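Local coordinates for binding domain (Hc) of Paraclostridial Mosquitocidal Protein 1 (Paraclostridium bifermentans, PDB 6HOX) that serves as the receptor-binding part of a clostridial neurotoxin that targets Anopheles mosquitoes, and helps direct the toxin to host nerve cells, at residues A[262-267]-A[306-311]; A[293-296]-A[302-305]; A[276-281]-A[287-292]. All blocks are in the same frame, centred on the assembly; numbering follows the deposited sequence.

Contact 1 (A[262-267]-A[306-311])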
loop_
_atom_site.group_PDB
_atom_site.type_symbol
_atom_site.label_atom_id
_atom_site.label_comp_id
_atom_site.label_asym_id
_atom_site.label_seq_id
_atom_site.Cartn_x
_atom_site.Cartn_y
_atom_site.Cartn_z
ATOM N N SER A 262 -5.415 17.150 3.488
ATOM C CA SER A 262 -6.755 16.676 3.868
ATOM C C SER A 262 -6.817 15.149 3.804
ATOM O O SER A 262 -6.520 14.550 2.773
ATOM C CB SER A 262 -7.849 17.273 3.025
ATOM O OG SER A 262 -8.168 18.555 3.513
ATOM N N TYR A 263 -7.256 14.557 4.913
ATOM C CA TYR A 263 -7.327 13.117 5.055
ATOM C C TYR A 263 -8.679 12.728 5.655
ATOM O O TYR A 263 -9.270 13.477 6.414
ATOM C CB TYR A 263 -6.245 12.579 5.999
ATOM C CG TYR A 263 -4.833 12.528 5.476
ATOM C CD1 TYR A 263 -4.511 11.879 4.289
ATOM C CD2 TYR A 263 -3.796 13.067 6.219
ATOM C CE1 TYR A 263 -3.197 11.800 3.847
ATOM C CE2 TYR A 263 -2.481 13.029 5.773
ATOM C CZ TYR A 263 -2.176 12.373 4.593
ATOM O OH TYR A 263 -0.882 12.335 4.167
ATOM N N TYR A 264 -9.126 11.517 5.320
ATOM C CA TYR A 264 -10.079 10.794 6.128
ATOM C C TYR A 264 -9.298 9.974 7.146
ATOM O O TYR A 264 -8.298 9.329 6.812
ATOM C CB TYR A 264 -10.975 9.894 5.269
ATOM C CG TYR A 264 -11.665 10.637 4.154
ATOM C CD1 TYR A 264 -12.807 11.386 4.385
ATOM C CD2 TYR A 264 -11.159 10.612 2.867
ATOM C CE1 TYR A 264 -13.429 12.080 3.359
ATOM C CE2 TYR A 264 -11.766 11.305 1.830
ATOM C CZ TYR A 264 -12.900 12.053 2.079
ATOM O OH TYR A 264 -13.502 12.728 1.048
ATOM N N MET A 265 -9.782 9.987 8.382
ATOM C CA MET A 265 -9.122 9.321 9.462
ATOM C C MET A 265 -9.994 8.139 9.865
ATOM O O MET A 265 -11.192 8.327 10.119
ATOM C CB MET A 265 -8.912 10.284 10.636
ATOM C CG MET A 265 -8.207 9.675 11.813
ATOM S SD MET A 265 -7.959 10.914 13.080
ATOM C CE MET A 265 -6.974 9.964 14.234
ATOM N N ILE A 266 -9.375 6.946 9.881
ATOM C CA ILE A 266 -10.045 5.658 10.017
ATOM C C ILE A 266 -9.363 4.814 11.099
ATOM O O ILE A 266 -8.138 4.748 11.200
ATOM C CB ILE A 266 -10.035 4.924 8.664
ATOM C CG1 ILE A 266 -10.882 5.671 7.633
ATOM C CG2 ILE A 266 -10.461 3.475 8.836
ATOM C CD1 ILE A 266 -10.687 5.199 6.211
ATOM N N ASN A 267 -10.192 4.117 11.874
ATOM C CA ASN A 267 -9.735 3.173 12.859
ATOM C C ASN A 267 -9.677 1.795 12.213
ATOM O O ASN A 267 -10.613 1.400 11.532
ATOM C CB ASN A 267 -10.643 3.118 14.084
ATOM C CG ASN A 267 -10.030 2.290 15.190
ATOM O OD1 ASN A 267 -10.169 1.072 15.212
ATOM N ND2 ASN A 267 -9.331 2.941 16.102
ATOM N N TYR A 306 -16.602 1.879 2.472
ATOM C CA TYR A 306 -16.463 3.253 2.067
ATOM C C TYR A 306 -15.272 3.865 2.812
ATOM O O TYR A 306 -15.118 3.638 4.009
ATOM C CB TYR A 306 -17.730 4.055 2.390
ATOM C CG TYR A 306 -18.860 3.880 1.413
ATOM C CD1 TYR A 306 -18.925 4.643 0.265
ATOM C CD2 TYR A 306 -19.870 2.956 1.649
ATOM C CE1 TYR A 306 -19.957 4.478 -0.644
ATOM C CE2 TYR A 306 -20.918 2.790 0.761
ATOM C CZ TYR A 306 -20.959 3.552 -0.392
ATOM O OH TYR A 306 -21.970 3.379 -1.292
ATOM N N LEU A 307 -14.464 4.663 2.104
ATOM C CA LEU A 307 -13.367 5.424 2.717
ATOM C C LEU A 307 -13.644 6.928 2.668
ATOM O O LEU A 307 -13.145 7.655 3.524
ATOM C CB LEU A 307 -12.050 5.147 1.981
ATOM C CG LEU A 307 -11.618 3.686 1.876
ATOM C CD1 LEU A 307 -10.304 3.589 1.136
ATOM C CD2 LEU A 307 -11.511 3.036 3.235
ATOM N N TYR A 308 -14.353 7.395 1.631
ATOM C CA TYR A 308 -14.536 8.837 1.391
ATOM C C TYR A 308 -15.896 9.327 1.943
ATOM O O TYR A 308 -16.010 10.487 2.360
ATOM C CB TYR A 308 -14.448 9.174 -0.101
ATOM C CG TYR A 308 -13.285 8.630 -0.911
ATOM C CD1 TYR A 308 -12.041 8.344 -0.363
ATOM C CD2 TYR A 308 -13.429 8.454 -2.279
ATOM C CE1 TYR A 308 -10.995 7.856 -1.144
ATOM C CE2 TYR A 308 -12.395 7.986 -3.074
ATOM C CZ TYR A 308 -11.165 7.699 -2.512
ATOM O OH TYR A 308 -10.164 7.243 -3.320
ATOM N N HIS A 309 -16.928 8.469 1.884
ATOM C CA HIS A 309 -18.315 8.742 2.362
ATOM C C HIS A 309 -18.857 10.046 1.762
ATOM O O HIS A 309 -19.382 10.901 2.479
ATOM C CB HIS A 309 -18.376 8.779 3.895
ATOM C CG HIS A 309 -17.780 7.577 4.551
ATOM N ND1 HIS A 309 -18.470 6.399 4.689
ATOM C CD2 HIS A 309 -16.543 7.360 5.057
ATOM C CE1 HIS A 309 -17.702 5.516 5.292
ATOM N NE2 HIS A 309 -16.506 6.080 5.519
ATOM N N LYS A 310 -18.733 10.191 0.442
ATOM C CA LYS A 310 -19.168 11.408 -0.242
ATOM C C LYS A 310 -20.683 11.567 -0.068
ATOM O O LYS A 310 -21.422 10.593 -0.030
ATOM C CB LYS A 310 -18.719 11.371 -1.704
ATOM C CG LYS A 310 -17.206 11.359 -1.863
ATOM C CD LYS A 310 -16.709 11.847 -3.202
ATOM C CE LYS A 310 -15.463 12.700 -3.088
ATOM N NZ LYS A 310 -15.000 13.150 -4.423
ATOM N N GLY A 311 -21.117 12.816 0.096
ATOM C CA GLY A 311 -22.494 13.139 0.436
ATOM C C GLY A 311 -22.845 12.822 1.886
ATOM O O GLY A 311 -23.974 12.426 2.160
HETATM O O HOH W 1 -16.263 12.975 1.494
#
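Strand 263-267 of the C-terminal beta-trefoil subdomain meets the loop that runs from strand 302-305 to strand 316-320 through Tyr264 and Ile266, which pack on Leu307 and Tyr308. Tyr264 CG lies anti to the carbonyl carbon (chi1 -54°), which places the ring over the backbone of the loop. CA of Tyr308 sits 3.8 Å from the centroid of that ring and 16° off its normal, a CH-pi contact, and the Leu307 carbonyl oxygen comes to the same ring, 3.4 Å from Tyr264 CG. The two tyrosine rings are nearly parallel, their planes 27° apart, but slid so far that they barely overlap; they touch where Tyr264 CE2 meets Tyr308 CD1 at 3.7 Å. Here a strand of the trefoil, paired on one edge with strand 435-438, turns alternate side chains toward the loop. Farther along, CD1 of Ile266 meets CD2 of Leu307 at 3.8 Å, the two side chains crossing at about a right angle. One water bridges the segments at the polar end of Tyr264: it donates to the Tyr308 carbonyl oxygen at 2.6 Å and lies 2.8 Å from Tyr264 OH. The Glu446 carboxylate accepts hydrogen bonds from the backbone N of Leu307, Tyr308 and His309, while Tyr308 OH bonds to Trp444 O and Asp441 N.

Contact 2 (A[293-296]-A[302-305])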
loop_
_atom_site.group_PDB
_atom_site.type_symbol
_atom_site.label_atom_id
_atom_site.label_comp_id
_atom_site.label_asym_id
_atom_site.label_seq_id
_atom_site.Cartn_x
_atom_site.Cartn_y
_atom_site.Cartn_z
ATOM N N MET A 293 -20.043 0.820 10.440
ATOM C CA MET A 293 -19.407 0.422 9.188
ATOM C C MET A 293 -20.379 0.656 8.022
ATOM O O MET A 293 -21.508 0.190 8.052
ATOM C CB MET A 293 -19.034 -1.062 9.273
ATOM C CG MET A 293 -18.393 -1.638 8.011
ATOM S SD MET A 293 -16.599 -1.798 8.139
ATOM C CE MET A 293 -16.463 -3.066 9.398
ATOM N N ARG A 294 -19.939 1.413 7.014
ATOM C CA ARG A 294 -20.643 1.543 5.744
ATOM C C ARG A 294 -19.875 0.755 4.677
ATOM O O ARG A 294 -18.654 0.873 4.598
ATOM C CB ARG A 294 -20.778 3.015 5.343
ATOM C CG ARG A 294 -21.556 3.879 6.328
ATOM C CD ARG A 294 -21.604 5.344 5.913
ATOM N NE ARG A 294 -22.491 5.539 4.775
ATOM C CZ ARG A 294 -22.125 5.910 3.551
ATOM N NH1 ARG A 294 -20.883 6.286 3.288
ATOM N NH2 ARG A 294 -23.021 5.883 2.582
ATOM N N THR A 295 -20.601 -0.039 3.873
ATOM C CA THR A 295 -20.042 -0.846 2.798
ATOM C C THR A 295 -20.908 -0.707 1.544
ATOM O O THR A 295 -22.079 -0.344 1.626
ATOM C CB THR A 295 -19.903 -2.326 3.190
ATOM O OG1 THR A 295 -21.189 -2.894 3.403
ATOM C CG2 THR A 295 -19.070 -2.549 4.437
ATOM N N PHE A 296 -20.303 -0.976 0.386
ATOM C CA PHE A 296 -21.029 -1.122 -0.859
ATOM C C PHE A 296 -20.653 -2.458 -1.497
ATOM O O PHE A 296 -19.709 -3.146 -1.068
ATOM C CB PHE A 296 -20.778 0.050 -1.811
ATOM C CG PHE A 296 -19.343 0.271 -2.223
ATOM C CD1 PHE A 296 -18.484 1.021 -1.431
ATOM C CD2 PHE A 296 -18.859 -0.238 -3.418
ATOM C CE1 PHE A 296 -17.170 1.247 -1.818
ATOM C CE2 PHE A 296 -17.538 -0.031 -3.795
ATOM C CZ PHE A 296 -16.694 0.707 -2.997
ATOM N N ILE A 302 -18.966 -9.605 -2.838
ATOM C CA ILE A 302 -17.829 -8.736 -2.396
ATOM C C ILE A 302 -18.374 -7.416 -1.832
ATOM O O ILE A 302 -18.915 -6.587 -2.581
ATOM C CB ILE A 302 -16.838 -8.445 -3.544
ATOM C CG1 ILE A 302 -16.249 -9.718 -4.152
ATOM C CG2 ILE A 302 -15.735 -7.497 -3.091
ATOM C CD1 ILE A 302 -15.416 -9.463 -5.389
ATOM N N LEU A 303 -18.167 -7.222 -0.524
ATOM C CA LEU A 303 -18.448 -5.985 0.188
ATOM C C LEU A 303 -17.164 -5.150 0.296
ATOM O O LEU A 303 -16.150 -5.630 0.742
ATOM C CB LEU A 303 -18.976 -6.325 1.586
ATOM C CG LEU A 303 -20.489 -6.488 1.706
ATOM C CD1 LEU A 303 -20.970 -7.707 0.933
ATOM C CD2 LEU A 303 -20.890 -6.601 3.167
ATOM N N ILE A 304 -17.249 -3.872 -0.072
ATOM C CA ILE A 304 -16.129 -2.960 0.009
ATOM C C ILE A 304 -16.484 -1.852 0.998
ATOM O O ILE A 304 -17.591 -1.314 0.950
ATOM C CB ILE A 304 -15.785 -2.420 -1.392
ATOM C CG1 ILE A 304 -15.503 -3.583 -2.350
ATOM C CG2 ILE A 304 -14.641 -1.405 -1.336
ATOM C CD1 ILE A 304 -14.639 -3.230 -3.523
ATOM N N PRO A 305 -15.564 -1.477 1.922
ATOM C CA PRO A 305 -15.817 -0.377 2.848
ATOM C C PRO A 305 -15.721 0.955 2.110
ATOM O O PRO A 305 -14.861 1.127 1.237
ATOM C CB PRO A 305 -14.684 -0.485 3.873
ATOM C CG PRO A 305 -13.550 -1.068 3.049
ATOM C CD PRO A 305 -14.229 -2.060 2.122
#
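Phe296 and Ile304 face each other across a short antiparallel beta hairpin made of strands 295-297 and 302-305, and form its hydrogen-bonded pair. Phe296 N donates to Ile304 O, and Ile304 N returns the bond to Phe296 O at 2.8 Å with an N-H...O angle of 173°. One residue along, Thr295 and Pro305 form the non-hydrogen-bonded pair; at such a position no N-H faces the other strand, so Pro305 costs the ladder nothing. CA-H...O contacts approach there, among them Thr295 CA to Ile304 O at 3.1 Å.

The Phe296 side chain leaves CB with CG held between the backbone N and the carbonyl carbon (chi1 60°), which folds the ring over its partner strand. CG and CD1 then lie near the Ile304 carbonyl oxygen, CD1 at 3.5 Å. CE1 lies near both that oxygen and Ile304 CG2, CE2 meets Ile304 CB, and CZ at the far end reaches Ile304 CG2 at 3.4 Å. Ile304 CB stands over the ring face, 3.9 Å from the centroid and 20° off the normal, so the isoleucine makes a CH-pi contact through its branch point. Thr295 OG1 touches Leu303 CD2 at 3.7 Å on the face that carries Thr295.

Beyond the hairpin, the Phe296 ring meets Tyr306 edge-to-face, and Phe152 of helix 152-155 packs on Ile302, Ile304 and Pro305. The Pro305 carbonyl oxygen is buried with no partner in the model. Two backbone bonds set the register, and apolar and CH-pi packing of the Phe296 ring on Ile304 adds contact that needs no polar side-chain partner.

Contact 3 (A[276-281]-A[287-292])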
loop_
_atom_site.group_PDB
_atom_site.type_symbol
_atom_site.label_atom_id
_atom_site.label_comp_id
_atom_site.label_asym_id
_atom_site.label_seq_id
_atom_site.Cartn_x
_atom_site.Cartn_y
_atom_site.Cartn_z
ATOM N N ARG A 276 -17.141 10.904 12.530
ATOM C CA ARG A 276 -18.169 11.949 12.642
ATOM C C ARG A 276 -17.966 12.697 13.972
ATOM O O ARG A 276 -17.088 12.339 14.772
ATOM C CB ARG A 276 -19.562 11.322 12.503
ATOM C CG ARG A 276 -19.801 10.628 11.167
ATOM C CD ARG A 276 -21.155 9.942 11.069
ATOM N NE ARG A 276 -22.247 10.904 11.158
ATOM C CZ ARG A 276 -23.532 10.614 10.982
ATOM N NH1 ARG A 276 -23.891 9.361 10.747
ATOM N NH2 ARG A 276 -24.444 11.574 11.034
ATOM N N SER A 277 -18.758 13.755 14.177
ATOM C CA SER A 277 -18.767 14.496 15.440
ATOM C C SER A 277 -20.198 14.911 15.800
ATOM O O SER A 277 -21.065 15.047 14.944
ATOM C CB SER A 277 -17.863 15.690 15.395
ATOM O OG SER A 277 -18.337 16.645 14.468
ATOM N N THR A 278 -20.417 15.100 17.098
ATOM C CA THR A 278 -21.717 15.402 17.650
ATOM C C THR A 278 -21.530 16.384 18.815
ATOM O O THR A 278 -20.710 16.150 19.726
ATOM C CB THR A 278 -22.434 14.113 18.072
ATOM O OG1 THR A 278 -23.754 14.466 18.494
ATOM C CG2 THR A 278 -21.731 13.371 19.187
ATOM N N TYR A 279 -22.285 17.485 18.760
ATOM C CA TYR A 279 -22.328 18.460 19.822
ATOM C C TYR A 279 -23.236 17.927 20.933
ATOM O O TYR A 279 -24.409 17.674 20.701
ATOM C CB TYR A 279 -22.820 19.805 19.288
ATOM C CG TYR A 279 -22.857 20.893 20.326
ATOM C CD1 TYR A 279 -21.699 21.308 20.963
ATOM C CD2 TYR A 279 -24.048 21.500 20.683
ATOM C CE1 TYR A 279 -21.725 22.304 21.924
ATOM C CE2 TYR A 279 -24.092 22.495 21.644
ATOM C CZ TYR A 279 -22.927 22.899 22.264
ATOM O OH TYR A 279 -22.971 23.875 23.208
ATOM N N LYS A 280 -22.672 17.720 22.124
ATOM C CA LYS A 280 -23.454 17.319 23.269
ATOM C C LYS A 280 -23.762 18.569 24.091
ATOM O O LYS A 280 -22.917 19.043 24.840
ATOM C CB LYS A 280 -22.730 16.238 24.069
ATOM C CG LYS A 280 -22.813 14.859 23.441
ATOM C CD LYS A 280 -22.120 13.798 24.248
ATOM C CE LYS A 280 -22.034 12.478 23.516
ATOM N NZ LYS A 280 -23.377 11.885 23.302
ATOM N N SER A 281 -24.985 19.083 23.905
ATOM C CA SER A 281 -25.493 20.313 24.522
ATOM C C SER A 281 -25.250 20.313 26.038
ATOM O O SER A 281 -24.905 21.343 26.603
ATOM C CB SER A 281 -26.959 20.482 24.212
ATOM O OG SER A 281 -27.677 19.315 24.605
ATOM N N TYR A 287 -17.951 16.005 20.418
ATOM C CA TYR A 287 -17.293 14.718 20.568
ATOM C C TYR A 287 -17.117 14.079 19.190
ATOM O O TYR A 287 -18.089 13.893 18.463
ATOM C CB TYR A 287 -18.100 13.783 21.476
ATOM C CG TYR A 287 -18.040 14.109 22.948
ATOM C CD1 TYR A 287 -18.768 15.156 23.492
ATOM C CD2 TYR A 287 -17.227 13.385 23.800
ATOM C CE1 TYR A 287 -18.708 15.456 24.847
ATOM C CE2 TYR A 287 -17.153 13.673 25.156
ATOM C CZ TYR A 287 -17.896 14.714 25.688
ATOM O OH TYR A 287 -17.797 14.990 27.028
ATOM N N PRO A 288 -15.884 13.689 18.785
ATOM C CA PRO A 288 -15.722 12.871 17.583
ATOM C C PRO A 288 -16.071 11.419 17.935
ATOM O O PRO A 288 -15.840 10.982 19.057
ATOM C CB PRO A 288 -14.247 13.090 17.226
ATOM C CG PRO A 288 -13.582 13.258 18.580
ATOM C CD PRO A 288 -14.600 14.004 19.429
ATOM N N TYR A 289 -16.605 10.675 16.964
ATOM C CA TYR A 289 -16.871 9.251 17.145
ATOM C C TYR A 289 -16.741 8.534 15.790
ATOM O O TYR A 289 -16.826 9.164 14.737
ATOM C CB TYR A 289 -18.248 9.053 17.797
ATOM C CG TYR A 289 -19.425 9.427 16.930
ATOM C CD1 TYR A 289 -19.829 10.744 16.803
ATOM C CD2 TYR A 289 -20.126 8.465 16.221
ATOM C CE1 TYR A 289 -20.896 11.102 15.997
ATOM C CE2 TYR A 289 -21.200 8.806 15.410
ATOM C CZ TYR A 289 -21.585 10.129 15.298
ATOM O OH TYR A 289 -22.646 10.466 14.500
ATOM N N ILE A 290 -16.493 7.217 15.826
ATOM C CA ILE A 290 -16.558 6.398 14.614
ATOM C C ILE A 290 -17.981 5.844 14.514
ATOM O O ILE A 290 -18.480 5.216 15.439
ATOM C CB ILE A 290 -15.502 5.273 14.597
ATOM C CG1 ILE A 290 -14.085 5.800 14.822
ATOM C CG2 ILE A 290 -15.568 4.497 13.288
ATOM C CD1 ILE A 290 -13.524 6.536 13.627
ATOM N N SER A 291 -18.628 6.115 13.382
ATOM C CA SER A 291 -19.963 5.647 13.126
ATOM C C SER A 291 -19.916 4.189 12.664
ATOM O O SER A 291 -18.841 3.651 12.420
ATOM C CB SER A 291 -20.633 6.526 12.119
ATOM O OG SER A 291 -22.033 6.331 12.136
ATOM N N ARG A 292 -21.091 3.574 12.518
ATOM C CA ARG A 292 -21.181 2.177 12.095
ATOM C C ARG A 292 -20.565 2.022 10.695
ATOM O O ARG A 292 -20.560 2.951 9.886
ATOM C CB ARG A 292 -22.628 1.670 12.171
ATOM C CG ARG A 292 -23.636 2.458 11.343
ATOM C CD ARG A 292 -25.013 1.803 11.319
ATOM N NE ARG A 292 -25.851 2.099 12.489
ATOM C CZ ARG A 292 -26.279 1.197 13.377
ATOM N NH1 ARG A 292 -25.891 -0.064 13.286
ATOM N NH2 ARG A 292 -27.097 1.558 14.352
#
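Arg276 and Tyr289 exchange a pair of backbone hydrogen bonds, and Thr278 and Tyr287 exchange a second, so all four amides at these positions are satisfied across the contact. Arg276 N to Tyr289 O is short and straight, 2.8 Å with an N-H...O angle of 172°. The return bond from Tyr289 N reaches Arg276 O from above the carbonyl plane. At the other pair, Tyr287 N donates to Thr278 O at 2.8 Å, whereas Thr278 N to Tyr287 O is longer at 3.0 Å and more bent, 148°.

These bonds zip up a beta hairpin of strands 275-280 and 285-291 in the C-terminal beta-trefoil subdomain of the receptor-binding domain. Between the bonded pairs stand Ser277 and Pro288, where Pro288 CA approaches Arg276 O at 3.2 Å and Ser277 CA approaches Tyr287 O.

Tyr289 takes a chi1 of 68°, which lays its ring alongside Arg276, pointing the same way. Arg276 CB lies over one ring face, 4.0 Å from the centroid, and the Tyr289 hydroxyl sits above the guanidinium, 3.4 Å from Arg276 NE but too poorly angled to bond. That NE belongs instead to a salt bridge with Asp313, while Ser277 OG bonds to Glu315 and Tyr342. Lys280 crosses the Tyr287 ring at about a right angle, its CD 3.7 Å from Tyr287 CD1 and its CE over the face, while its NZ bonds to Tyr411 OH. The nearest atoms of the Tyr287 side chain and a bound acetate, probably from the crystallisation liquor, are about 3 Å apart.

Overall arrangement
All three contacts fall in the C-terminal part of the receptor-binding domain, where contact 3 and then contact 2 follow in series inside the loop that contact 1 closes. Contacts 1 and 2 touch, their centres 13 Å apart: Tyr306 N lies 3.1 Å from Arg294 O, and His309 ND1 lies 2.8 Å from Arg294 NH1, both probable hydrogen bonds that tie the loop of contact 1 to the base of the hairpin. Contact 3 adjoins contact 2 only through the sequence, centres about 21 Å apart. Between contacts 1 and 3 the centres are 15 Å apart and the nearest atoms about 4 Å. The acetate lies at contact 3.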